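Local coordinates for protein hypothetical glycoside hydrolase (Parabacteroides distasonis, PDB 3TAW) that is of unknown function but probably belongs to the glycoside hydrolases that fold as a five-bladed beta-propeller, at residues 50-55 / 118-123; 78-83 / 102-107; 110-115 / 135-140; 141-146 / 175-180. One frame throughout, in Å; residues are numbered along the deposited sequence. Where two conformers were deposited one is given.

How the contacts relate
The four contacts follow the chain from one four-stranded propeller blade to the next two. Contact 1 sets the inner strands of two adjacent blades against each other, its centre about 6 Å from the centre of the chain. Contacts 2 and 3 lie farther out, their centres about 17 Å from the chain's centre and about 7 Å apart, joined by Thr80 OG1 to Pro115 O (2.7 Å). Contact 3 meets contact 1 through Glu119 N and Thr136 O (2.9 Å), and contact 4 through Gln137 N and Arg144 O (2.7 Å). One ethanediol lies between Glu119 of contact 1 and Lys177 of contact 4. Asn52 and Lys177 are each hydrogen-bonded to an unidentified ligand, consistent with a pocket there.

Contact 1: residues 50-55 / 118-123; sequences TFNPAA and TEDPRI. With EDO (1,2-ethanediol), chain P.
Asn52 and Asp120 carry the polar half of this contact, lying side by side and pointing the same way. Asn52 ND2 donates to Asp120 OD1 over 3.0 Å, at an N-H...O angle of 160°. The acceptor lies in the amide plane, yet the nitrogen comes from above the carboxylate plane, and the amide and carboxylate planes are 55° apart. Beyond this pair, Ala54 CB packs against Pro121 CB (3.7 Å) and Ile123 CG1 (3.7 Å), while the Pro121 ring brings its CD to 3.4 Å from Asn52 O. The strand pieces 53-55 and 121-123 run only 7° from parallel, with axes 5.4 Å apart. No direct backbone bond joins them; a water accepts from Ile123 N at 3.1 Å and, weakly, from Ala55 N. This is how the innermost strands of neighbouring propeller blades meet near the central axis. In the second shell, Arg67 forms a salt bridge to Asp120 OD1, and Arg122 is tied to the carbonyls of Cys247 and Gly248. Asp120 OD1 thus receives both an amide and a guanidinium, which should restrict rotation of its carboxylate, while Asn52 ND2 also bonds an unidentified ligand, consistent with the pair lining a pocket.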
# COMPACT_ATOMS: atom_id res chain seq x y z
N THR A 50 -10.11 7.92 -7.40
CA THR A 50 -8.83 7.36 -7.83
C THR A 50 -7.85 7.63 -6.70
O THR A 50 -7.49 8.78 -6.45
CB THR A 50 -8.32 8.02 -9.14
OG1 THR A 50 -8.34 9.45 -9.00
CG2 THR A 50 -9.19 7.58 -10.33
N PHE A 51 -7.41 6.56 -6.02
CA PHE A 51 -6.69 6.76 -4.76
C PHE A 51 -5.73 5.60 -4.48
O PHE A 51 -5.27 4.99 -5.44
CB PHE A 51 -7.72 7.05 -3.61
CG PHE A 51 -8.78 5.96 -3.39
CD1 PHE A 51 -9.82 5.74 -4.32
CD2 PHE A 51 -8.82 5.26 -2.20
CE1 PHE A 51 -10.78 4.78 -4.09
CE2 PHE A 51 -9.81 4.31 -1.94
CZ PHE A 51 -10.80 4.06 -2.88
N ASN A 52 -5.35 5.41 -3.21
CA ASN A 52 -4.53 4.29 -2.69
C ASN A 52 -3.67 3.60 -3.73
O ASN A 52 -4.01 2.52 -4.22
CB ASN A 52 -5.41 3.30 -1.93
CG ASN A 52 -6.00 3.91 -0.69
OD1 ASN A 52 -5.78 5.10 -0.43
ND2 ASN A 52 -6.76 3.13 0.10
N PRO A 53 -2.55 4.23 -4.08
CA PRO A 53 -1.78 3.79 -5.25
C PRO A 53 -0.53 2.98 -4.92
O PRO A 53 0.13 3.23 -3.90
CB PRO A 53 -1.35 5.13 -5.84
CG PRO A 53 -1.06 5.97 -4.62
CD PRO A 53 -2.16 5.59 -3.64
N ALA A 54 -0.19 2.06 -5.80
CA ALA A 54 1.13 1.46 -5.81
C ALA A 54 2.02 2.25 -6.74
O ALA A 54 1.51 2.97 -7.61
CB ALA A 54 1.07 0.04 -6.28
N ALA A 55 3.34 2.17 -6.54
CA ALA A 55 4.28 2.79 -7.45
C ALA A 55 5.52 1.95 -7.61
O ALA A 55 5.94 1.24 -6.68
CB ALA A 55 4.70 4.19 -6.97
N THR A 118 -10.23 -5.41 -7.03
CA THR A 118 -8.85 -5.55 -6.64
C THR A 118 -8.40 -4.23 -6.03
O THR A 118 -8.23 -3.25 -6.75
CB THR A 118 -8.00 -5.92 -7.90
OG1 THR A 118 -8.11 -4.89 -8.89
CG2 THR A 118 -8.46 -7.23 -8.53
N GLU A 119 -8.20 -4.19 -4.71
CA GLU A 119 -7.93 -2.94 -3.98
C GLU A 119 -6.49 -2.80 -3.50
O GLU A 119 -5.78 -3.79 -3.35
CB GLU A 119 -8.80 -2.84 -2.72
CG GLU A 119 -10.29 -3.14 -2.90
CD GLU A 119 -11.05 -3.07 -1.60
OE1 GLU A 119 -10.41 -3.17 -0.50
OE2 GLU A 119 -12.30 -2.93 -1.67
N ASP A 120 -6.09 -1.55 -3.23
CA ASP A 120 -4.98 -1.25 -2.34
C ASP A 120 -3.70 -2.02 -2.66
O ASP A 120 -3.19 -2.79 -1.83
CB ASP A 120 -5.41 -1.46 -0.90
CG ASP A 120 -6.50 -0.48 -0.45
OD1 ASP A 120 -6.90 0.40 -1.25
OD2 ASP A 120 -6.88 -0.56 0.74
N PRO A 121 -3.19 -1.80 -3.87
CA PRO A 121 -1.98 -2.48 -4.35
C PRO A 121 -0.69 -1.95 -3.69
O PRO A 121 -0.61 -0.77 -3.34
CB PRO A 121 -1.96 -2.11 -5.81
CG PRO A 121 -2.59 -0.76 -5.87
CD PRO A 121 -3.70 -0.83 -4.87
N ARG A 122 0.27 -2.84 -3.49
CA ARG A 122 1.66 -2.46 -3.30
C ARG A 122 2.48 -3.29 -4.27
O ARG A 122 2.21 -4.48 -4.48
CB ARG A 122 2.19 -2.76 -1.88
CG ARG A 122 1.81 -1.78 -0.82
CD ARG A 122 0.49 -2.11 -0.25
NE ARG A 122 0.13 -1.33 0.95
CZ ARG A 122 -1.13 -1.10 1.31
NH1 ARG A 122 -2.11 -1.61 0.59
NH2 ARG A 122 -1.42 -0.37 2.37
N ILE A 123 3.51 -2.66 -4.82
CA ILE A 123 4.40 -3.31 -5.78
C ILE A 123 5.84 -3.21 -5.31
O ILE A 123 6.27 -2.15 -4.87
CB ILE A 123 4.31 -2.68 -7.17
CG1 ILE A 123 2.88 -2.86 -7.72
CG2 ILE A 123 5.36 -3.29 -8.14
CD1 ILE A 123 2.60 -2.04 -8.95
C1 EDO P . -13.46 -4.29 3.00
O1 EDO P . -12.45 -4.68 3.94
C2 EDO P . -12.82 -4.20 1.63
O2 EDO P . -11.50 -3.69 1.78
O HOH W 1 3.58 0.23 -3.83

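Contact 2: residues 78-83 / 102-107; sequences SRTSRL and FYPAKD. With EDO (1,2-ethanediol), chain N; ACT (acetate ion), chain E.
Leu83 and Phe102 form a solitary antiparallel bridge between a strand and a piece of loop, and its two bonds are unequal. Leu83 N reaches Phe102 O at 2.8 Å, almost straight (174°), whereas the return bond from Phe102 N to Leu83 O is weak at 3.4 Å. The two side chains of this hydrogen-bonded pair lie side by side and point the same way, with Leu83 CD1 3.7 Å from Phe102 CB. Thr118 and Met65 also pack on this apolar pair.

One residue back, Arg82 runs extended from CG to NE and meets the loop along its aliphatic part: CG is 3.8 Å from Tyr103 CB and touches Pro104 CD as well, the proline crossing it at about a right angle. Strand 81-88 belongs to a four-stranded antiparallel blade of the propeller, and the loop holding 102-107 leads from this blade, through helix 110-113, to the inner strand of the next. The bridge therefore fastens the start of that crossing to the blade it leaves.

At its polar end, Arg82 NE donates to a water (2.9 Å) that in turn donates to Pro104 O, and NH1 forms a salt bridge with Asp70. Thr80 CG2 packs over the centre of one guanidinium face. Tyr103 turns away from the strand, its CG between the backbone N and the carbonyl carbon (chi1 45°). An ethanediol, its O2 accepting from Tyr103 N and donating to Tyr103 O, places C2 3.6 Å above the ring centre; Tyr103 OH donates to acetate OXT at 2.6 Å.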
# COMPACT_ATOMS: atom_id res chain seq x y z
N SER A 78 -18.38 -0.35 -1.39
CA SER A 78 -19.65 -0.73 -2.03
C SER A 78 -19.57 -0.95 -3.55
O SER A 78 -20.55 -1.39 -4.16
CB SER A 78 -20.70 0.36 -1.77
OG SER A 78 -20.30 1.58 -2.40
N ARG A 79 -18.43 -0.61 -4.16
CA ARG A 79 -18.34 -0.54 -5.64
C ARG A 79 -17.27 -1.52 -6.14
O ARG A 79 -17.01 -2.52 -5.48
CB ARG A 79 -18.11 0.91 -6.09
CG ARG A 79 -16.95 1.65 -5.47
CD ARG A 79 -17.34 2.47 -4.21
NE ARG A 79 -18.22 3.57 -4.60
CZ ARG A 79 -17.84 4.79 -4.97
NH1 ARG A 79 -16.55 5.18 -4.94
NH2 ARG A 79 -18.76 5.64 -5.37
N THR A 80 -16.70 -1.30 -7.33
CA THR A 80 -15.68 -2.20 -7.85
C THR A 80 -14.38 -1.43 -8.02
O THR A 80 -14.36 -0.36 -8.66
CB THR A 80 -16.08 -2.84 -9.20
OG1 THR A 80 -17.33 -3.53 -9.05
CG2 THR A 80 -15.00 -3.84 -9.69
N SER A 81 -13.30 -1.98 -7.47
CA SER A 81 -11.96 -1.41 -7.59
C SER A 81 -11.19 -2.14 -8.68
O SER A 81 -11.30 -3.36 -8.82
CB SER A 81 -11.20 -1.53 -6.27
OG SER A 81 -11.76 -0.69 -5.26
N ARG A 82 -10.47 -1.37 -9.48
CA ARG A 82 -9.60 -1.83 -10.55
C ARG A 82 -8.35 -0.95 -10.50
O ARG A 82 -8.38 0.15 -9.92
CB ARG A 82 -10.31 -1.71 -11.91
CG ARG A 82 -11.60 -2.52 -11.98
CD ARG A 82 -12.30 -2.38 -13.33
NE ARG A 82 -13.56 -3.11 -13.40
CZ ARG A 82 -14.75 -2.63 -13.02
NH1 ARG A 82 -14.87 -1.44 -12.46
NH2 ARG A 82 -15.84 -3.37 -13.18
N LEU A 83 -7.24 -1.42 -11.07
CA LEU A 83 -6.02 -0.67 -11.03
C LEU A 83 -5.69 -0.04 -12.37
O LEU A 83 -5.59 -0.73 -13.39
CB LEU A 83 -4.85 -1.57 -10.62
CG LEU A 83 -5.03 -2.39 -9.35
CD1 LEU A 83 -3.77 -3.13 -9.00
CD2 LEU A 83 -5.57 -1.54 -8.15
N PHE A 102 -5.11 -4.01 -14.21
CA PHE A 102 -5.43 -5.09 -13.27
C PHE A 102 -6.86 -4.93 -12.80
O PHE A 102 -7.32 -3.82 -12.53
CB PHE A 102 -4.46 -5.05 -12.09
CG PHE A 102 -4.33 -6.34 -11.36
CD1 PHE A 102 -3.50 -7.35 -11.84
CD2 PHE A 102 -5.01 -6.56 -10.17
CE1 PHE A 102 -3.37 -8.55 -11.16
CE2 PHE A 102 -4.88 -7.77 -9.49
CZ PHE A 102 -4.04 -8.76 -9.97
N TYR A 103 -7.60 -6.04 -12.78
CA TYR A 103 -9.05 -5.98 -12.57
C TYR A 103 -9.62 -7.38 -12.34
O TYR A 103 -8.98 -8.38 -12.70
CB TYR A 103 -9.74 -5.34 -13.80
CG TYR A 103 -9.21 -5.88 -15.09
CD1 TYR A 103 -9.73 -7.04 -15.64
CD2 TYR A 103 -8.14 -5.25 -15.75
CE1 TYR A 103 -9.22 -7.56 -16.83
CE2 TYR A 103 -7.63 -5.76 -16.91
CZ TYR A 103 -8.17 -6.92 -17.45
OH TYR A 103 -7.66 -7.46 -18.61
N PRO A 104 -10.81 -7.45 -11.73
CA PRO A 104 -11.45 -8.74 -11.56
C PRO A 104 -11.95 -9.25 -12.93
O PRO A 104 -12.26 -8.44 -13.82
CB PRO A 104 -12.63 -8.43 -10.63
CG PRO A 104 -12.98 -7.01 -10.95
CD PRO A 104 -11.64 -6.35 -11.20
N ALA A 105 -12.02 -10.57 -13.10
CA ALA A 105 -12.35 -11.14 -14.38
C ALA A 105 -12.92 -12.53 -14.17
O ALA A 105 -13.02 -12.98 -13.03
CB ALA A 105 -11.10 -11.18 -15.27
N LYS A 106 -13.28 -13.21 -15.26
CA LYS A 106 -13.74 -14.60 -15.18
C LYS A 106 -12.51 -15.50 -15.27
O LYS A 106 -12.29 -16.25 -16.24
CB LYS A 106 -14.79 -14.87 -16.26
CG LYS A 106 -16.05 -14.05 -16.04
CD LYS A 106 -17.24 -14.46 -16.91
CE LYS A 106 -18.46 -13.59 -16.54
NZ LYS A 106 -19.67 -13.88 -17.35
N ASP A 107 -11.67 -15.39 -14.24
CA ASP A 107 -10.38 -16.09 -14.18
C ASP A 107 -10.36 -16.94 -12.91
O ASP A 107 -11.39 -17.11 -12.25
CB ASP A 107 -9.21 -15.08 -14.25
CG ASP A 107 -9.21 -14.07 -13.11
OD1 ASP A 107 -9.83 -14.33 -12.05
OD2 ASP A 107 -8.60 -12.99 -13.30
C1 EDO N . -5.54 -8.57 -15.88
O1 EDO N . -4.26 -9.09 -15.53
C2 EDO N . -6.53 -9.04 -14.83
O2 EDO N . -6.22 -8.43 -13.57
C ACT E . -9.96 -9.26 -20.33
O ACT E . -10.25 -8.05 -20.58
OXT ACT E . -8.86 -9.49 -19.75
CH3 ACT E . -10.87 -10.39 -20.70
O HOH W 2 -13.12 -5.80 -14.28

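Contact 3: residues 110-115 / 135-140; sequences AENECP and YTQWNR. With EDO (1,2-ethanediol), chain L.
Helix 110-113, a single short turn in the connection between two propeller blades, packs against strand 131-138, the second strand of the blade that follows, and Glu113 and Gln137 join the two. Glu113 runs extended beyond CG, which brings OE2 to two donors. Tyr135 OH donates a hydrogen bond to Glu113 OE2 at 2.6 Å, nearly along the C-O axis and with that oxygen in the plane of the ring at its edge. Gln137 NE2 approaches on the anti side, tilted 31° out of the carboxylate plane, 2.9 Å from OE2 and at an N-H...O angle of 168°. The other carboxylate oxygen, OE1, makes a salt bridge with Lys158, so both carboxylate oxygens of Glu113 have partners, which probably limits its rotation.

The amide of Gln137 passes the chain of bonds on: its OE1 accepts from Asn112 ND2 at 3.0 Å, the two amides being turned 88° apart. Asn112 ND2 also donates to an ethanediol that is itself hydrogen-bonded to Glu164. Farther along, Asn139 ND2 binds Glu111 O only weakly (3.3 Å), while Asn139 OD1 accepts from the backbone nitrogens of Lys141 and Val142.

The chain leaves the helix through a cis peptide before Pro115. The Arg140 guanidinium has its NH1 tied to Arg79 O, and Pro115 CG lies over one of its faces, 3.6 Å from Arg140 NE.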
# COMPACT_ATOMS: atom_id res chain seq x y z
N ALA A 110 -12.00 -15.50 -9.62
CA ALA A 110 -13.26 -14.80 -9.79
C ALA A 110 -14.08 -14.74 -8.50
O ALA A 110 -14.62 -13.69 -8.18
CB ALA A 110 -14.08 -15.43 -10.95
N GLU A 111 -14.17 -15.85 -7.77
CA GLU A 111 -14.99 -15.89 -6.55
C GLU A 111 -14.49 -14.93 -5.48
O GLU A 111 -15.29 -14.31 -4.78
CB GLU A 111 -15.09 -17.29 -5.95
CG GLU A 111 -16.24 -17.40 -4.95
CD GLU A 111 -16.26 -18.71 -4.18
OE1 GLU A 111 -15.19 -19.31 -3.97
OE2 GLU A 111 -17.37 -19.12 -3.78
N ASN A 112 -13.17 -14.80 -5.35
CA ASN A 112 -12.59 -13.96 -4.31
C ASN A 112 -12.64 -12.47 -4.65
O ASN A 112 -12.60 -11.63 -3.76
CB ASN A 112 -11.14 -14.35 -4.04
CG ASN A 112 -11.00 -15.66 -3.31
OD1 ASN A 112 -11.97 -16.40 -3.10
ND2 ASN A 112 -9.76 -15.96 -2.91
N GLU A 113 -12.72 -12.17 -5.94
CA GLU A 113 -12.59 -10.80 -6.44
C GLU A 113 -13.88 -10.18 -6.99
O GLU A 113 -13.89 -9.01 -7.32
CB GLU A 113 -11.50 -10.75 -7.51
CG GLU A 113 -10.12 -11.02 -6.95
CD GLU A 113 -9.02 -11.04 -8.00
OE1 GLU A 113 -9.27 -10.81 -9.20
OE2 GLU A 113 -7.88 -11.33 -7.58
N CYS A 114 -14.94 -10.99 -7.08
CA CYS A 114 -16.25 -10.55 -7.58
C CYS A 114 -17.21 -10.31 -6.43
O CYS A 114 -17.37 -11.19 -5.58
CB CYS A 114 -16.87 -11.60 -8.50
SG CYS A 114 -18.53 -11.16 -9.14
N PRO A 115 -17.87 -9.15 -6.40
CA PRO A 115 -17.86 -7.98 -7.31
C PRO A 115 -17.00 -6.80 -6.89
O PRO A 115 -16.97 -5.80 -7.62
CB PRO A 115 -19.34 -7.56 -7.30
CG PRO A 115 -19.75 -7.81 -5.87
CD PRO A 115 -18.94 -9.01 -5.38
N TYR A 135 -2.18 -7.22 -3.05
CA TYR A 135 -3.42 -6.46 -3.15
C TYR A 135 -4.54 -7.17 -2.41
O TYR A 135 -4.38 -8.32 -1.98
CB TYR A 135 -3.82 -6.26 -4.63
CG TYR A 135 -4.21 -7.54 -5.35
CD1 TYR A 135 -3.26 -8.41 -5.85
CD2 TYR A 135 -5.56 -7.86 -5.56
CE1 TYR A 135 -3.61 -9.59 -6.50
CE2 TYR A 135 -5.93 -9.02 -6.23
CZ TYR A 135 -4.96 -9.88 -6.69
OH TYR A 135 -5.33 -11.00 -7.37
N THR A 136 -5.66 -6.48 -2.24
CA THR A 136 -6.81 -7.04 -1.56
C THR A 136 -7.85 -7.51 -2.57
O THR A 136 -8.25 -6.76 -3.46
CB THR A 136 -7.51 -5.99 -0.69
OG1 THR A 136 -6.56 -5.32 0.12
CG2 THR A 136 -8.63 -6.65 0.18
N GLN A 137 -8.28 -8.76 -2.42
CA GLN A 137 -9.42 -9.30 -3.18
C GLN A 137 -10.66 -8.99 -2.37
O GLN A 137 -10.70 -9.28 -1.16
CB GLN A 137 -9.28 -10.81 -3.34
CG GLN A 137 -7.98 -11.27 -3.98
CD GLN A 137 -7.95 -12.76 -4.15
OE1 GLN A 137 -8.08 -13.51 -3.16
NE2 GLN A 137 -7.77 -13.23 -5.39
N TRP A 138 -11.68 -8.41 -3.00
CA TRP A 138 -12.91 -8.08 -2.27
C TRP A 138 -14.11 -8.62 -3.00
O TRP A 138 -14.38 -8.28 -4.15
CB TRP A 138 -13.04 -6.58 -2.09
CG TRP A 138 -14.21 -6.04 -1.29
CD1 TRP A 138 -14.93 -4.92 -1.59
CD2 TRP A 138 -14.74 -6.51 -0.03
NE1 TRP A 138 -15.86 -4.68 -0.63
CE2 TRP A 138 -15.76 -5.63 0.35
CE3 TRP A 138 -14.43 -7.59 0.82
CZ2 TRP A 138 -16.51 -5.80 1.52
CZ3 TRP A 138 -15.15 -7.74 1.99
CH2 TRP A 138 -16.18 -6.86 2.33
N ASN A 139 -14.83 -9.49 -2.30
CA ASN A 139 -16.03 -10.11 -2.83
C ASN A 139 -17.25 -9.77 -1.99
O ASN A 139 -18.27 -10.46 -2.07
CB ASN A 139 -15.85 -11.62 -2.92
CG ASN A 139 -15.69 -12.27 -1.56
OD1 ASN A 139 -15.68 -11.59 -0.53
ND2 ASN A 139 -15.60 -13.59 -1.56
N ARG A 140 -17.15 -8.69 -1.21
CA ARG A 140 -18.20 -8.24 -0.27
C ARG A 140 -18.45 -9.17 0.91
O ARG A 140 -19.39 -8.97 1.66
CB ARG A 140 -19.54 -8.01 -0.96
CG ARG A 140 -19.47 -7.19 -2.18
CD ARG A 140 -20.03 -5.79 -1.99
NE ARG A 140 -20.25 -5.26 -3.32
CZ ARG A 140 -19.39 -4.47 -3.99
NH1 ARG A 140 -18.26 -4.00 -3.44
NH2 ARG A 140 -19.72 -4.10 -5.23
C1 EDO L . -10.79 -18.79 -0.92
O1 EDO L . -9.45 -18.42 -1.28
C2 EDO L . -10.80 -19.66 0.33
O2 EDO L . -10.12 -20.90 0.11

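Contact 4: residues 141-146 / 175-180; sequences KVPRLA and ATKSAS. With EDO (1,2-ethanediol), chain K; EDO (1,2-ethanediol), chain P.
Thr176 and Leu145 make the close side of this contact, where a side-chain hydroxyl stands in for a backbone acceptor. Leu145 N donates to Thr176 OG1 over 2.9 Å, nearly straight at 175°. The hydroxyl reaches it because OG1 lies between the backbone N and the carbonyl carbon (chi1 62°). An ethanediol spans the two segments: its O1 accepts from Thr176 OG1 at 2.6 Å, and its O2 donates to Leu145 O. One step back, Thr176 N donates to Pro143 O at 2.9 Å, from above the carbonyl plane, and Ala175 CA makes a CH...O contact with the same oxygen. Both methyls of Leu145 close on Ala179 CB, with CD1 3.8 Å from it, beside Met201 and Phe163.

Strands 143-150 and 179-186 belong to consecutive propeller blades; the 142-145 and 175-179 backbones, the latter mostly the lead-in to strand 179-186, run 18° apart at this blade-to-blade seam. Lys177 N is buried without a partner.

On the solvent side Ala175 is exposed and Pro143 and Lys177 partly so; Pro143 CD touches Ala175 CB (3.7 Å). Lys177 bends at its third torsion, and NZ donates to O2 (2.7 Å) and O1 (3.1 Å) of a second ethanediol.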
# COMPACT_ATOMS: atom_id res chain seq x y z
N LYS A 141 -17.60 -10.18 1.08
CA LYS A 141 -17.70 -11.08 2.21
C LYS A 141 -16.43 -11.02 3.06
O LYS A 141 -16.49 -10.69 4.24
CB LYS A 141 -17.98 -12.49 1.71
CG LYS A 141 -19.34 -12.57 1.02
CD LYS A 141 -19.78 -13.99 0.81
CE LYS A 141 -19.12 -14.63 -0.38
NZ LYS A 141 -20.13 -15.47 -1.13
N VAL A 142 -15.28 -11.34 2.46
CA VAL A 142 -14.00 -11.34 3.17
C VAL A 142 -12.94 -10.67 2.28
O VAL A 142 -12.81 -11.06 1.11
CB VAL A 142 -13.52 -12.78 3.48
CG1 VAL A 142 -12.24 -12.73 4.32
CG2 VAL A 142 -14.61 -13.62 4.22
N PRO A 143 -12.21 -9.67 2.82
CA PRO A 143 -11.07 -9.16 2.08
C PRO A 143 -9.87 -10.08 2.27
O PRO A 143 -9.60 -10.53 3.39
CB PRO A 143 -10.82 -7.78 2.71
CG PRO A 143 -11.31 -7.94 4.11
CD PRO A 143 -12.38 -8.97 4.10
N ARG A 144 -9.18 -10.39 1.18
CA ARG A 144 -8.06 -11.32 1.24
C ARG A 144 -6.84 -10.73 0.56
O ARG A 144 -6.92 -10.27 -0.58
CB ARG A 144 -8.39 -12.66 0.63
CG ARG A 144 -9.55 -13.42 1.31
CD ARG A 144 -9.72 -14.79 0.67
NE ARG A 144 -10.68 -15.63 1.39
CZ ARG A 144 -12.00 -15.63 1.20
NH1 ARG A 144 -12.56 -14.81 0.33
NH2 ARG A 144 -12.76 -16.44 1.93
N LEU A 145 -5.72 -10.77 1.26
CA LEU A 145 -4.45 -10.39 0.67
C LEU A 145 -4.06 -11.43 -0.37
O LEU A 145 -3.98 -12.63 -0.05
CB LEU A 145 -3.40 -10.32 1.78
CG LEU A 145 -2.03 -9.79 1.46
CD1 LEU A 145 -2.08 -8.29 0.99
CD2 LEU A 145 -1.16 -9.97 2.71
N ALA A 146 -3.75 -11.00 -1.58
CA ALA A 146 -3.41 -11.91 -2.66
C ALA A 146 -2.19 -11.41 -3.42
O ALA A 146 -1.77 -10.26 -3.28
CB ALA A 146 -4.64 -12.11 -3.60
N ALA A 175 -9.95 -12.02 7.36
CA ALA A 175 -9.85 -10.72 6.70
C ALA A 175 -8.40 -10.24 6.75
O ALA A 175 -7.88 -10.05 7.84
CB ALA A 175 -10.75 -9.71 7.39
N THR A 176 -7.76 -10.07 5.59
CA THR A 176 -6.37 -9.66 5.50
C THR A 176 -6.20 -8.66 4.34
O THR A 176 -7.01 -8.64 3.40
CB THR A 176 -5.42 -10.85 5.28
OG1 THR A 176 -5.71 -11.51 4.04
CG2 THR A 176 -5.52 -11.88 6.46
N LYS A 177 -5.17 -7.83 4.45
CA LYS A 177 -4.87 -6.77 3.49
C LYS A 177 -3.61 -6.04 3.92
O LYS A 177 -3.11 -6.25 5.03
CB LYS A 177 -6.02 -5.76 3.40
CG LYS A 177 -6.46 -5.18 4.75
CD LYS A 177 -7.44 -4.01 4.63
CE LYS A 177 -8.74 -4.41 3.95
NZ LYS A 177 -9.68 -3.26 3.78
N SER A 178 -3.09 -5.20 3.01
CA SER A 178 -2.11 -4.16 3.32
C SER A 178 -0.73 -4.71 3.66
O SER A 178 -0.35 -4.78 4.84
CB SER A 178 -2.63 -3.23 4.42
OG SER A 178 -3.93 -2.77 4.06
N ALA A 179 0.03 -5.06 2.62
CA ALA A 179 1.31 -5.73 2.81
C ALA A 179 2.49 -4.92 2.30
O ALA A 179 2.46 -4.40 1.19
CB ALA A 179 1.30 -7.11 2.15
N SER A 180 3.56 -4.90 3.09
CA SER A 180 4.80 -4.18 2.80
C SER A 180 5.96 -5.16 2.78
O SER A 180 6.49 -5.55 3.83
CB SER A 180 5.04 -3.14 3.91
OG SER A 180 3.95 -2.25 3.97
C1 EDO K . -6.19 -14.78 3.98
O1 EDO K . -7.12 -13.72 3.92
C2 EDO K . -5.49 -15.12 2.65
O2 EDO K . -4.37 -14.30 2.29
C1 EDO P . -13.46 -4.29 3.00
O1 EDO P . -12.45 -4.68 3.94
C2 EDO P . -12.82 -4.20 1.63
O2 EDO P . -11.50 -3.69 1.78